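Local coordinates for protein TgTwinScan_2721 - E2 domain (Toxoplasma gondii, PDB 2F4Z) that probably accepts activated ubiquitin or a related modifier as a thioester and passes it on, as expected of an E2 ubiquitin-conjugating enzyme, at residues D73-I81 with H93-P101. Sequence-based numbering, arbitrary orientation.
Sequences DIHRWRGFI and HFTLDIVIP
The two central strands of the four-stranded antiparallel sheet of the ubiquitin-conjugating (UBC) fold, 77-81 and 93-99, pair here as a β-hairpin. Three hydrogen-bonded pairs, W77 with I98, G79 with L96 and I81 with F94, each carry two backbone bonds. I100 N extends the ladder to H75 O (2.9 Å), beside the type I turn D73-R76 that links strand 65-70 to this hairpin.

On the face bearing W77, I81, L96 and I98, the I100 side chain reaches across to the indole: CD1 lies over one ring face, 3.5 Å from the centroid of the five-membered ring, in a CH-pi contact. CG1 set anti to the carbonyl carbon (chi1 -64°) directs that branch to the indole, while CG2 meets H75 CD2. W77 NE1 donates to I74 O at 2.8 Å from above the carbonyl plane, tying the indole to the turn. I98 CD1 packs against G79, and I81 CD1 touches L96 CD2 at 3.6 Å. Helix 144-156 contributes I144 against W77 and I100, and I151 against I81; L37 of helix 33-46 also touches I100.

The other face is more polar. T95 sets CG2 against R78 CG and OG1 at the F80 ring edge. R76 bends at chi2 (64°), with V99 CG2 over one guanidinium face, and NE donates to D97 OD1 at 2.7 Å, a hydrogen bond within a salt bridge. The N-H meets the syn lone pair of OD1, although guanidinium and carboxylate planes are 52° apart. A water donates to W77 O at 2.9 Å.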
ATOM      1  N   ASP A  73      -5.865  14.028  20.569  1.00 39.22           N
ATOM      2  CA  ASP A  73      -4.537  14.012  19.882  1.00 38.18           C
ATOM      3  C   ASP A  73      -4.548  13.166  18.593  1.00 37.32           C
ATOM      4  O   ASP A  73      -4.719  11.944  18.688  1.00 38.87           O
ATOM      5  CB  ASP A  73      -3.524  13.403  20.859  1.00 38.22           C
ATOM      6  CG  ASP A  73      -2.112  13.626  20.449  1.00 38.27           C
ATOM      7  OD1 ASP A  73      -1.234  13.481  21.300  1.00 41.48           O
ATOM      8  OD2 ASP A  73      -1.833  13.914  19.282  1.00 40.42           O
ATOM      9  N   ILE A  74      -4.349  13.753  17.409  1.00 35.24           N
ATOM     10  CA  ILE A  74      -4.343  12.948  16.144  1.00 33.89           C
ATOM     11  C   ILE A  74      -3.090  12.032  15.995  1.00 31.49           C
ATOM     12  O   ILE A  74      -2.979  11.321  15.001  1.00 29.42           O
ATOM     13  CB  ILE A  74      -4.288  13.782  14.812  1.00 33.65           C
ATOM     14  CG1 ILE A  74      -3.951  15.207  15.075  1.00 36.76           C
ATOM     15  CG2 ILE A  74      -5.420  13.396  13.757  1.00 34.07           C
ATOM     16  CD1 ILE A  74      -2.493  15.366  15.337  1.00 39.54           C
ATOM     17  N   HIS A  75      -2.141  12.147  16.932  1.00 30.35           N
ATOM     18  CA  HIS A  75      -0.934  11.289  17.033  1.00 29.15           C
ATOM     19  C   HIS A  75      -1.124  10.130  18.002  1.00 28.13           C
ATOM     20  O   HIS A  75      -0.197   9.349  18.234  1.00 27.62           O
ATOM     21  CB  HIS A  75       0.288  12.119  17.431  1.00 29.98           C
ATOM     22  CG  HIS A  75       0.833  12.914  16.294  1.00 32.78           C
ATOM     23  ND1 HIS A  75       0.386  14.176  15.993  1.00 34.97           N
ATOM     24  CD2 HIS A  75       1.714  12.584  15.316  1.00 35.24           C
ATOM     25  CE1 HIS A  75       0.991  14.609  14.903  1.00 36.00           C
ATOM     26  NE2 HIS A  75       1.811  13.670  14.477  1.00 34.96           N
ATOM     27  N   ARG A  76      -2.320  10.018  18.579  1.00 25.53           N
ATOM     28  CA  ARG A  76      -2.619   8.885  19.439  1.00 27.28           C
ATOM     29  C   ARG A  76      -3.963   8.301  19.016  1.00 27.19           C
ATOM     30  O   ARG A  76      -5.000   8.991  19.030  1.00 28.24           O
ATOM     31  CB  ARG A  76      -2.594   9.323  20.916  1.00 28.21           C
ATOM     32  CG  ARG A  76      -2.748   8.147  21.888  1.00 32.50           C
ATOM     33  CD  ARG A  76      -1.539   7.173  21.766  1.00 38.14           C
ATOM     34  NE  ARG A  76      -1.540   6.173  22.821  1.00 42.19           N
ATOM     35  CZ  ARG A  76      -0.913   6.306  23.984  1.00 44.52           C
ATOM     36  NH1 ARG A  76      -0.988   5.318  24.869  1.00 49.08           N
ATOM     37  NH2 ARG A  76      -0.220   7.407  24.270  1.00 42.05           N
ATOM     38  N   TRP A  77      -3.945   7.072  18.532  1.00 26.48           N
ATOM     39  CA  TRP A  77      -5.176   6.453  18.024  1.00 25.62           C
ATOM     40  C   TRP A  77      -5.416   5.130  18.715  1.00 26.13           C
ATOM     41  O   TRP A  77      -4.504   4.500  19.298  1.00 26.87           O
ATOM     42  CB  TRP A  77      -5.084   6.119  16.519  1.00 25.46           C
ATOM     43  CG  TRP A  77      -5.023   7.224  15.470  1.00 24.84           C
ATOM     44  CD1 TRP A  77      -4.702   8.547  15.652  1.00 24.59           C
ATOM     45  CD2 TRP A  77      -5.203   7.049  14.063  1.00 25.36           C
ATOM     46  NE1 TRP A  77      -4.684   9.208  14.442  1.00 24.43           N
ATOM     47  CE2 TRP A  77      -4.994   8.311  13.448  1.00 27.20           C
ATOM     48  CE3 TRP A  77      -5.527   5.945  13.257  1.00 27.04           C
ATOM     49  CZ2 TRP A  77      -5.084   8.500  12.049  1.00 25.37           C
ATOM     50  CZ3 TRP A  77      -5.631   6.136  11.866  1.00 26.70           C
ATOM     51  CH2 TRP A  77      -5.424   7.408  11.282  1.00 26.50           C
ATOM     52  N   ARG A  78      -6.638   4.675  18.574  1.00 25.99           N
ATOM     53  CA  ARG A  78      -7.054   3.352  18.968  1.00 28.42           C
ATOM     54  C   ARG A  78      -7.477   2.648  17.675  1.00 27.49           C
ATOM     55  O   ARG A  78      -8.178   3.271  16.863  1.00 28.11           O
ATOM     56  CB  ARG A  78      -8.248   3.512  19.871  1.00 28.93           C
ATOM     57  CG  ARG A  78      -8.482   2.423  20.780  1.00 35.94           C
ATOM     58  CD  ARG A  78      -9.774   2.776  21.562  1.00 46.45           C
ATOM     59  NE  ARG A  78      -9.585   3.875  22.516  1.00 52.92           N
ATOM     60  CZ  ARG A  78      -8.985   3.728  23.698  1.00 57.17           C
ATOM     61  NH1 ARG A  78      -8.501   2.519  24.051  1.00 59.66           N
ATOM     62  NH2 ARG A  78      -8.867   4.774  24.524  1.00 55.47           N
ATOM     63  N   GLY A  79      -6.953   1.436  17.434  1.00 25.83           N
ATOM     64  CA  GLY A  79      -7.319   0.626  16.278  1.00 25.20           C
ATOM     65  C   GLY A  79      -8.254  -0.490  16.742  1.00 25.50           C
ATOM     66  O   GLY A  79      -8.203  -0.889  17.898  1.00 24.27           O
ATOM     67  N   PHE A  80      -9.137  -0.937  15.843  1.00 25.98           N
ATOM     68  CA  PHE A  80     -10.120  -1.990  16.116  1.00 26.60           C
ATOM     69  C   PHE A  80     -10.042  -2.934  14.980  1.00 26.73           C
ATOM     70  O   PHE A  80     -10.025  -2.507  13.836  1.00 27.01           O
ATOM     71  CB  PHE A  80     -11.559  -1.440  16.198  1.00 27.76           C
ATOM     72  CG  PHE A  80     -11.700  -0.424  17.271  1.00 29.65           C
ATOM     73  CD1 PHE A  80     -11.694   0.936  16.974  1.00 27.97           C
ATOM     74  CD2 PHE A  80     -11.689  -0.823  18.597  1.00 30.13           C
ATOM     75  CE1 PHE A  80     -11.754   1.844  17.993  1.00 26.54           C
ATOM     76  CE2 PHE A  80     -11.719   0.086  19.596  1.00 28.98           C
ATOM     77  CZ  PHE A  80     -11.777   1.414  19.292  1.00 30.38           C
ATOM     78  N   ILE A  81     -10.011  -4.220  15.291  1.00 26.27           N
ATOM     79  CA  ILE A  81      -9.834  -5.267  14.284  1.00 27.99           C
ATOM     80  C   ILE A  81     -10.761  -6.401  14.662  1.00 26.91           C
ATOM     81  O   ILE A  81     -10.857  -6.756  15.831  1.00 25.36           O
ATOM     82  CB  ILE A  81      -8.317  -5.720  14.275  1.00 28.50           C
ATOM     83  CG1 ILE A  81      -7.463  -4.602  13.669  1.00 31.25           C
ATOM     84  CG2 ILE A  81      -8.079  -6.995  13.470  1.00 32.85           C
ATOM     85  CD1 ILE A  81      -5.935  -4.869  13.793  1.00 31.34           C
ATOM     86  N   HIS A  93     -13.339  -8.915  19.001  1.00 28.99           N
ATOM     87  CA  HIS A  93     -13.106  -7.514  18.679  1.00 30.54           C
ATOM     88  C   HIS A  93     -11.883  -7.070  19.414  1.00 27.82           C
ATOM     89  O   HIS A  93     -11.905  -7.050  20.602  1.00 28.22           O
ATOM     90  CB  HIS A  93     -14.338  -6.648  19.115  1.00 32.14           C
ATOM     91  CG  HIS A  93     -15.581  -7.017  18.369  1.00 39.82           C
ATOM     92  ND1 HIS A  93     -15.707  -6.814  17.001  1.00 45.87           N
ATOM     93  CD2 HIS A  93     -16.698  -7.695  18.762  1.00 47.21           C
ATOM     94  CE1 HIS A  93     -16.872  -7.303  16.598  1.00 50.64           C
ATOM     95  NE2 HIS A  93     -17.495  -7.838  17.644  1.00 49.36           N
ATOM     96  N   PHE A  94     -10.833  -6.680  18.690  1.00 26.72           N
ATOM     97  CA  PHE A  94      -9.500  -6.457  19.300  1.00 25.98           C
ATOM     98  C   PHE A  94      -9.173  -5.005  19.165  1.00 25.43           C
ATOM     99  O   PHE A  94      -9.351  -4.431  18.069  1.00 28.23           O
ATOM    100  CB  PHE A  94      -8.438  -7.364  18.641  1.00 24.60           C
ATOM    101  CG  PHE A  94      -8.746  -8.832  18.795  1.00 25.60           C
ATOM    102  CD1 PHE A  94      -9.487  -9.506  17.819  1.00 24.26           C
ATOM    103  CD2 PHE A  94      -8.396  -9.505  19.968  1.00 23.77           C
ATOM    104  CE1 PHE A  94      -9.802 -10.855  17.969  1.00 23.39           C
ATOM    105  CE2 PHE A  94      -8.739 -10.858  20.127  1.00 24.24           C
ATOM    106  CZ  PHE A  94      -9.439 -11.520  19.110  1.00 22.13           C
ATOM    107  N   THR A  95      -8.782  -4.412  20.274  1.00 24.25           N
ATOM    108  CA  THR A  95      -8.389  -3.032  20.377  1.00 24.99           C
ATOM    109  C   THR A  95      -6.887  -2.968  20.354  1.00 25.67           C
ATOM    110  O   THR A  95      -6.236  -3.790  20.990  1.00 25.17           O
ATOM    111  CB  THR A  95      -8.920  -2.460  21.726  1.00 26.25           C
ATOM    112  OG1 THR A  95     -10.357  -2.509  21.676  1.00 28.98           O
ATOM    113  CG2 THR A  95      -8.453  -0.998  22.004  1.00 25.64           C
ATOM    114  N   LEU A  96      -6.354  -2.010  19.587  1.00 25.00           N
ATOM    115  CA  LEU A  96      -4.941  -1.715  19.510  1.00 26.87           C
ATOM    116  C   LEU A  96      -4.647  -0.293  19.996  1.00 25.92           C
ATOM    117  O   LEU A  96      -5.426   0.621  19.801  1.00 26.06           O
ATOM    118  CB  LEU A  96      -4.425  -1.837  18.069  1.00 25.79           C
ATOM    119  CG  LEU A  96      -4.379  -3.119  17.227  1.00 31.33           C
ATOM    120  CD1 LEU A  96      -3.031  -3.830  17.272  1.00 34.59           C
ATOM    121  CD2 LEU A  96      -5.520  -4.094  17.333  1.00 31.36           C
ATOM    122  N   ASP A  97      -3.519  -0.124  20.622  1.00 24.63           N
ATOM    123  CA  ASP A  97      -3.025   1.215  20.876  1.00 25.66           C
ATOM    124  C   ASP A  97      -2.068   1.622  19.714  1.00 24.34           C
ATOM    125  O   ASP A  97      -1.311   0.807  19.257  1.00 23.55           O
ATOM    126  CB  ASP A  97      -2.320   1.228  22.251  1.00 25.36           C
ATOM    127  CG  ASP A  97      -1.725   2.571  22.567  1.00 31.10           C
ATOM    128  OD1 ASP A  97      -2.392   3.621  22.383  1.00 33.76           O
ATOM    129  OD2 ASP A  97      -0.544   2.581  22.949  1.00 43.13           O
ATOM    130  N   ILE A  98      -2.140   2.871  19.229  1.00 23.98           N
ATOM    131  CA  ILE A  98      -1.410   3.336  18.049  1.00 22.92           C
ATOM    132  C   ILE A  98      -0.780   4.672  18.418  1.00 25.22           C
ATOM    133  O   ILE A  98      -1.484   5.670  18.714  1.00 25.64           O
ATOM    134  CB  ILE A  98      -2.287   3.467  16.756  1.00 22.17           C
ATOM    135  CG1 ILE A  98      -3.013   2.140  16.408  1.00 23.89           C
ATOM    136  CG2 ILE A  98      -1.441   4.004  15.495  1.00 20.97           C
ATOM    137  CD1 ILE A  98      -4.167   2.325  15.351  1.00 21.72           C
ATOM    138  N   VAL A  99       0.540   4.693  18.421  1.00 24.42           N
ATOM    139  CA  VAL A  99       1.301   5.903  18.694  1.00 25.16           C
ATOM    140  C   VAL A  99       1.903   6.301  17.363  1.00 26.07           C
ATOM    141  O   VAL A  99       2.669   5.531  16.739  1.00 26.60           O
ATOM    142  CB  VAL A  99       2.399   5.633  19.723  1.00 26.01           C
ATOM    143  CG1 VAL A  99       3.288   6.881  19.950  1.00 27.32           C
ATOM    144  CG2 VAL A  99       1.752   5.163  21.054  1.00 26.03           C
ATOM    145  N   ILE A 100       1.545   7.479  16.899  1.00 26.18           N
ATOM    146  CA  ILE A 100       2.030   7.931  15.612  1.00 28.03           C
ATOM    147  C   ILE A 100       3.207   8.858  15.883  1.00 28.99           C
ATOM    148  O   ILE A 100       2.996   9.876  16.494  1.00 29.68           O
ATOM    149  CB  ILE A 100       0.893   8.640  14.796  1.00 27.52           C
ATOM    150  CG1 ILE A 100      -0.192   7.573  14.513  1.00 26.89           C
ATOM    151  CG2 ILE A 100       1.495   9.302  13.549  1.00 25.36           C
ATOM    152  CD1 ILE A 100      -1.504   8.062  14.163  1.00 32.20           C
ATOM    153  N   PRO A 101       4.436   8.500  15.420  1.00 30.18           N
ATOM    154  CA  PRO A 101       5.607   9.326  15.738  1.00 31.62           C
ATOM    155  C   PRO A 101       5.625  10.705  15.017  1.00 32.11           C
ATOM    156  O   PRO A 101       4.921  10.878  14.018  1.00 32.10           O
ATOM    157  CB  PRO A 101       6.772   8.423  15.289  1.00 30.88           C
ATOM    158  CG  PRO A 101       6.175   7.689  14.116  1.00 31.30           C
ATOM    159  CD  PRO A 101       4.817   7.342  14.585  1.00 28.70           C
TER
HETATM  160  O   HOH W   1      -4.792   4.391  22.140  1.00 34.89           O